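Local structure of histone acetyltransferase HPA2 and related acetyltransferases (Corynebacterium glutamicum ATCC 13032, 2QEC) at residues Pro124-Leu128 with Glu157-Glu162. The protein probably transfers an acyl group, most likely acetyl from acetyl-CoA, as a member of the GNAT acetyltransferase family. The protein carries 1 engineered substitution. Sequence-based numbering, arbitrary orientation.
Sequences PHWYL and EAIYLE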
loop_
_atom_site.group_PDB
_atom_site.type_symbol
_atom_site.label_atom_id
_atom_site.label_comp_id
_atom_site.label_asym_id
_atom_site.label_seq_id
_atom_site.Cartn_x
_atom_site.Cartn_y
_atom_site.Cartn_z
ATOM N N PRO A 124 5.495 -7.787 3.118
ATOM C CA PRO A 124 6.529 -8.365 2.234
ATOM C C PRO A 124 6.226 -8.137 0.780
ATOM O O PRO A 124 5.063 -8.224 0.347
ATOM C CB PRO A 124 6.498 -9.865 2.572
ATOM C CG PRO A 124 5.807 -9.941 3.925
ATOM C CD PRO A 124 4.845 -8.804 3.968
ATOM N N HIS A 125 7.260 -7.785 0.016
ATOM C CA HIS A 125 7.072 -7.519 -1.371
ATOM C C HIS A 125 8.376 -7.602 -2.109
ATOM O O HIS A 125 9.443 -7.362 -1.527
ATOM C CB HIS A 125 6.486 -6.100 -1.590
ATOM C CG HIS A 125 7.345 -4.988 -1.055
ATOM N ND1 HIS A 125 7.261 -4.571 0.257
ATOM C CD2 HIS A 125 8.281 -4.198 -1.644
ATOM C CE1 HIS A 125 8.128 -3.588 0.454
ATOM N NE2 HIS A 125 8.750 -3.332 -0.685
ATOM N N TRP A 126 8.283 -7.856 -3.415
ATOM C CA TRP A 126 9.401 -7.608 -4.334
ATOM C C TRP A 126 9.490 -6.111 -4.643
ATOM O O TRP A 126 8.498 -5.427 -4.613
ATOM C CB TRP A 126 9.198 -8.340 -5.653
ATOM C CG TRP A 126 9.263 -9.824 -5.540
ATOM C CD1 TRP A 126 8.307 -10.666 -5.017
ATOM C CD2 TRP A 126 10.361 -10.628 -5.888
ATOM N NE1 TRP A 126 8.756 -11.967 -5.058
ATOM C CE2 TRP A 126 10.011 -11.963 -5.620
ATOM C CE3 TRP A 126 11.628 -10.351 -6.489
ATOM C CZ2 TRP A 126 10.873 -13.018 -5.894
ATOM C CZ3 TRP A 126 12.466 -11.396 -6.736
ATOM C CH2 TRP A 126 12.086 -12.711 -6.457
ATOM N N TYR A 127 10.688 -5.605 -4.923
ATOM C CA TYR A 127 10.851 -4.211 -5.348
ATOM C C TYR A 127 11.558 -4.210 -6.670
ATOM O O TYR A 127 12.637 -4.714 -6.724
ATOM C CB TYR A 127 11.710 -3.454 -4.334
ATOM C CG TYR A 127 12.137 -2.028 -4.659
ATOM C CD1 TYR A 127 11.288 -1.137 -5.301
ATOM C CD2 TYR A 127 13.410 -1.569 -4.304
ATOM C CE1 TYR A 127 11.674 0.138 -5.584
ATOM C CE2 TYR A 127 13.794 -0.293 -4.574
ATOM C CZ TYR A 127 12.922 0.563 -5.196
ATOM O OH TYR A 127 13.312 1.838 -5.488
ATOM N N LEU A 128 10.943 -3.608 -7.678
ATOM C CA LEU A 128 11.600 -3.317 -8.939
ATOM C C LEU A 128 12.252 -1.963 -8.826
ATOM O O LEU A 128 11.555 -0.940 -8.870
ATOM C CB LEU A 128 10.590 -3.347 -10.078
ATOM C CG LEU A 128 11.206 -2.962 -11.431
ATOM C CD1 LEU A 128 12.406 -3.846 -11.744
ATOM C CD2 LEU A 128 10.133 -3.024 -12.489
ATOM N N GLU A 157 3.271 -13.365 -4.959
ATOM C CA GLU A 157 3.752 -12.365 -4.060
ATOM C C GLU A 157 3.522 -10.961 -4.652
ATOM O O GLU A 157 3.349 -10.782 -5.868
ATOM C CB GLU A 157 5.229 -12.649 -3.725
ATOM C CG GLU A 157 5.416 -14.029 -3.027
ATOM C CD GLU A 157 6.849 -14.539 -2.950
ATOM O OE1 GLU A 157 7.720 -14.180 -3.781
ATOM O OE2 GLU A 157 7.103 -15.390 -2.063
ATOM N N ALA A 158 3.601 -9.980 -3.776
ATOM C CA ALA A 158 3.429 -8.560 -4.078
ATOM C C ALA A 158 4.689 -7.926 -4.692
ATOM O O ALA A 158 5.803 -8.370 -4.466
ATOM C CB ALA A 158 3.052 -7.837 -2.816
ATOM N N ILE A 159 4.472 -6.863 -5.453
ATOM C CA ILE A 159 5.535 -6.074 -6.033
ATOM C C ILE A 159 5.242 -4.571 -5.788
ATOM O O ILE A 159 4.138 -4.111 -6.027
ATOM C CB ILE A 159 5.634 -6.309 -7.532
ATOM C CG1 ILE A 159 5.631 -7.811 -7.849
ATOM C CG2 ILE A 159 6.923 -5.637 -8.076
ATOM C CD1 ILE A 159 5.769 -8.147 -9.376
ATOM N N TYR A 160 6.268 -3.839 -5.345
ATOM C CA TYR A 160 6.295 -2.364 -5.270
ATOM C C TYR A 160 7.230 -1.777 -6.348
ATOM O O TYR A 160 8.259 -2.353 -6.648
ATOM C CB TYR A 160 6.771 -1.958 -3.848
ATOM C CG TYR A 160 6.924 -0.468 -3.588
ATOM C CD1 TYR A 160 5.850 0.311 -3.279
ATOM C CD2 TYR A 160 8.167 0.159 -3.718
ATOM C CE1 TYR A 160 5.986 1.703 -3.057
ATOM C CE2 TYR A 160 8.315 1.536 -3.517
ATOM C CZ TYR A 160 7.195 2.298 -3.154
ATOM O OH TYR A 160 7.301 3.659 -2.936
ATOM N N LEU A 161 6.831 -0.661 -6.951
ATOM C CA LEU A 161 7.678 0.139 -7.769
ATOM C C LEU A 161 7.245 1.606 -7.684
ATOM O O LEU A 161 6.208 1.955 -7.133
ATOM C CB LEU A 161 7.682 -0.363 -9.235
ATOM C CG LEU A 161 6.337 -0.426 -9.983
ATOM C CD1 LEU A 161 5.878 0.959 -10.464
ATOM C CD2 LEU A 161 6.452 -1.336 -11.157
ATOM N N GLU A 162 8.077 2.483 -8.224
ATOM C CA GLU A 162 7.798 3.915 -8.293
ATOM C C GLU A 162 7.887 4.349 -9.717
ATOM O O GLU A 162 8.979 4.331 -10.282
ATOM C CB GLU A 162 8.802 4.640 -7.428
ATOM C CG GLU A 162 8.466 4.438 -5.939
ATOM C CD GLU A 162 9.630 4.704 -4.990
ATOM O OE1 GLU A 162 10.703 5.061 -5.480
ATOM O OE2 GLU A 162 9.446 4.602 -3.746
HETATM O O HOH W 1 4.706 -10.533 -1.188
HETATM O O HOH W 2 12.328 3.016 -2.608
HETATM O O HOH W 3 10.603 1.544 -9.049
#
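Tyr-127 and Tyr-160 run alongside each other from the same face of two parallel strands, their planes 42° apart. Tyr-127 CD1 comes to the edge of the Tyr-160 ring, 3.7 Å from CD2. Both CG atoms are anti to the backbone N (chi1 173° and 177°), which sends the two rings out together. The His-125 ring joins the cluster at the base of Tyr-160, with CD2 3.5 Å from Tyr-160 CB. His-120 packs against all three rings and bonds His-125 NE2, while Phe-123 O takes ND1. Tyr-160 OH bonds Glu-162 OE2 in the phenol plane, at a doubtfully short 2.5 Å.

On the other face, the indole of Trp-126 turns its N-H edge to Glu-157. NE1 donates to OE1 at 2.8 Å, near the ring plane, on the anti side but somewhat out of the carboxylate plane. Between the faces, Trp-126 N bonds Ala-158 O, Tyr-160 N bonds Trp-126 O, and Leu-128 N bonds Tyr-160 O. Water 1 joins Pro-124 O to Ala-158 N, and water 3 joins Leu-128 O to Glu-162 N.

The strands form the parallel pair of a beta-alpha-beta unit with helix 142-154. Their CA spacing grows from 4.5 Å at Trp-126/Ile-159 to 5.4 Å at Leu-128/Leu-161, consistent with the GNAT splay where acetyl-CoA generally binds. Water 3 thus bridges a widening gap, and Glu-162 probably orients the Tyr-160 phenol.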